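Local structure of MHC class I antigen (Ctenopharyngodon idella, 5H5Z) at residues A[192-197]-A[208-213]. The protein probably presents peptides to T cells on the cell surface as the heavy chain paired with beta-2-microglobulin. Numbering follows the deposited sequence.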
loop_
_atom_site.group_PDB
_atom_site.type_symbol
_atom_site.label_atom_id
_atom_site.label_comp_id
_atom_site.label_asym_id
_atom_site.label_seq_id
_atom_site.Cartn_x
_atom_site.Cartn_y
_atom_site.Cartn_z
ATOM N N SER A 192 -28.873 -8.626 14.216
ATOM C CA SER A 192 -27.882 -7.671 13.726
ATOM C C SER A 192 -27.622 -7.809 12.224
ATOM O O SER A 192 -28.096 -8.765 11.602
ATOM C CB SER A 192 -26.580 -7.835 14.512
ATOM O OG SER A 192 -26.733 -7.339 15.826
ATOM N N PRO A 193 -26.870 -6.853 11.629
ATOM C CA PRO A 193 -26.530 -6.984 10.210
ATOM C C PRO A 193 -25.694 -8.232 9.916
ATOM O O PRO A 193 -25.088 -8.811 10.824
ATOM C CB PRO A 193 -25.707 -5.722 9.922
ATOM C CG PRO A 193 -26.097 -4.744 10.978
ATOM C CD PRO A 193 -26.400 -5.569 12.194
ATOM N N VAL A 194 -25.680 -8.640 8.652
ATOM C CA VAL A 194 -24.913 -9.806 8.224
ATOM C C VAL A 194 -23.781 -9.324 7.327
ATOM O O VAL A 194 -24.008 -8.529 6.412
ATOM C CB VAL A 194 -25.798 -10.829 7.483
ATOM C CG1 VAL A 194 -24.972 -12.025 7.029
ATOM C CG2 VAL A 194 -26.958 -11.282 8.372
ATOM N N THR A 195 -22.569 -9.798 7.612
ATOM C CA THR A 195 -21.371 -9.407 6.872
ATOM C C THR A 195 -20.857 -10.563 6.012
ATOM O O THR A 195 -20.603 -11.663 6.509
ATOM C CB THR A 195 -20.247 -8.930 7.819
ATOM O OG1 THR A 195 -20.680 -7.761 8.522
ATOM C CG2 THR A 195 -18.977 -8.580 7.041
ATOM N N CYS A 196 -20.713 -10.301 4.720
ATOM C CA CYS A 196 -20.070 -11.250 3.810
ATOM C C CYS A 196 -18.596 -10.880 3.682
ATOM O O CYS A 196 -18.259 -9.842 3.111
ATOM C CB CYS A 196 -20.756 -11.206 2.450
ATOM S SG CYS A 196 -20.153 -12.387 1.226
ATOM N N HIS A 197 -17.734 -11.738 4.222
ATOM C CA HIS A 197 -16.309 -11.468 4.342
ATOM C C HIS A 197 -15.525 -12.373 3.399
ATOM O O HIS A 197 -15.662 -13.595 3.459
ATOM C CB HIS A 197 -15.865 -11.698 5.793
ATOM C CG HIS A 197 -14.403 -11.469 6.029
ATOM N ND1 HIS A 197 -13.854 -10.209 6.146
ATOM C CD2 HIS A 197 -13.379 -12.340 6.190
ATOM C CE1 HIS A 197 -12.551 -10.316 6.350
ATOM N NE2 HIS A 197 -12.240 -11.598 6.383
ATOM N N ILE A 208 -18.420 -8.414 -4.659
ATOM C CA ILE A 208 -19.286 -8.970 -3.627
ATOM C C ILE A 208 -20.670 -8.383 -3.828
ATOM O O ILE A 208 -20.828 -7.165 -3.899
ATOM C CB ILE A 208 -18.781 -8.654 -2.202
ATOM C CG1 ILE A 208 -17.341 -9.137 -2.023
ATOM C CG2 ILE A 208 -19.696 -9.277 -1.152
ATOM C CD1 ILE A 208 -16.705 -8.761 -0.703
ATOM N N THR A 209 -21.667 -9.253 -3.944
ATOM C CA THR A 209 -23.041 -8.805 -4.123
ATOM C C THR A 209 -23.976 -9.569 -3.206
ATOM O O THR A 209 -23.645 -10.645 -2.706
ATOM C CB THR A 209 -23.533 -8.988 -5.574
ATOM O OG1 THR A 209 -23.413 -10.364 -5.949
ATOM C CG2 THR A 209 -22.738 -8.123 -6.547
ATOM N N TRP A 210 -25.169 -9.022 -3.039
ATOM C CA TRP A 210 -26.211 -9.660 -2.262
ATOM C C TRP A 210 -27.382 -9.966 -3.173
ATOM O O TRP A 210 -27.669 -9.222 -4.097
ATOM C CB TRP A 210 -26.666 -8.753 -1.125
ATOM C CG TRP A 210 -25.639 -8.543 -0.075
ATOM C CD1 TRP A 210 -24.753 -7.519 0.002
ATOM C CD2 TRP A 210 -25.393 -9.370 1.061
ATOM N NE1 TRP A 210 -23.968 -7.654 1.108
ATOM C CE2 TRP A 210 -24.342 -8.783 1.781
ATOM C CE3 TRP A 210 -25.963 -10.549 1.543
ATOM C CZ2 TRP A 210 -23.845 -9.333 2.948
ATOM C CZ3 TRP A 210 -25.471 -11.089 2.702
ATOM C CH2 TRP A 210 -24.423 -10.483 3.394
ATOM N N GLN A 211 -28.044 -11.083 -2.917
ATOM C CA GLN A 211 -29.229 -11.438 -3.670
ATOM C C GLN A 211 -30.389 -11.731 -2.727
ATOM O O GLN A 211 -30.206 -12.284 -1.650
ATOM C CB GLN A 211 -28.960 -12.634 -4.584
ATOM C CG GLN A 211 -28.190 -12.278 -5.844
ATOM C CD GLN A 211 -28.421 -13.257 -6.978
ATOM O OE1 GLN A 211 -28.573 -14.454 -6.758
ATOM N NE2 GLN A 211 -28.448 -12.748 -8.198
ATOM N N LYS A 212 -31.579 -11.321 -3.137
ATOM C CA LYS A 212 -32.786 -11.662 -2.414
ATOM C C LYS A 212 -33.624 -12.546 -3.322
ATOM O O LYS A 212 -34.027 -12.133 -4.398
ATOM C CB LYS A 212 -33.550 -10.389 -2.056
ATOM C CG LYS A 212 -34.809 -10.608 -1.237
ATOM C CD LYS A 212 -35.498 -9.285 -0.957
ATOM C CE LYS A 212 -36.875 -9.485 -0.346
ATOM N NZ LYS A 212 -37.631 -8.204 -0.286
ATOM N N ASN A 213 -33.884 -13.767 -2.884
ATOM C CA ASN A 213 -34.730 -14.661 -3.653
ATOM C C ASN A 213 -34.217 -14.824 -5.079
ATOM O O ASN A 213 -34.998 -14.869 -6.022
ATOM C CB ASN A 213 -36.169 -14.143 -3.652
ATOM C CG ASN A 213 -36.730 -14.007 -2.253
ATOM O OD1 ASN A 213 -36.465 -14.838 -1.391
ATOM N ND2 ASN A 213 -37.506 -12.954 -2.020
#
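The indole of Trp210 stands between the two sheets with Cys196 on one side of its plane and the backbone carbonyl of Val194 on the other. Cys196 SG stands over one face of the indole, 5.4 Å from the centroid of the six-membered ring of Trp210 and 24° off its normal, a rather long sulfur-aromatic contact. Cys196 CB comes in obliquely and closer, 3.6 Å from Trp210 CZ2. From the other side of the plane Val194 O slants in to 3.6 Å from Trp210 CZ2, while the carbonyl carbon of Thr195 faces the rim of the ring almost level with it. Val194 CG1 touches the far end of the six-membered ring, 4.0 Å from Trp210 CH2, the valine side chain lying aslant to the indole. With SG anti to the backbone N (chi1 -177°), Cys196 reaches across to strand 207-212, where Cys196 SG also meets Ile208 CG2 at 3.9 Å, and continues into the disulfide with Cys254 on the neighbouring strand 252-258. Leu185 touches Val194, Cys196 and Trp210 from strand 182-187. This is the classic core of an immunoglobulin C1-set domain, in which the intersheet disulfide packs against a tryptophan. Side-chain contact between the segments is van der Waals packing plus the long sulfur-aromatic contact. The disulfide joins the sheets covalently, and the indole, its N-H bonded to Ser238 OG of strand 234-240, can lie buried beside it in a largely apolar core.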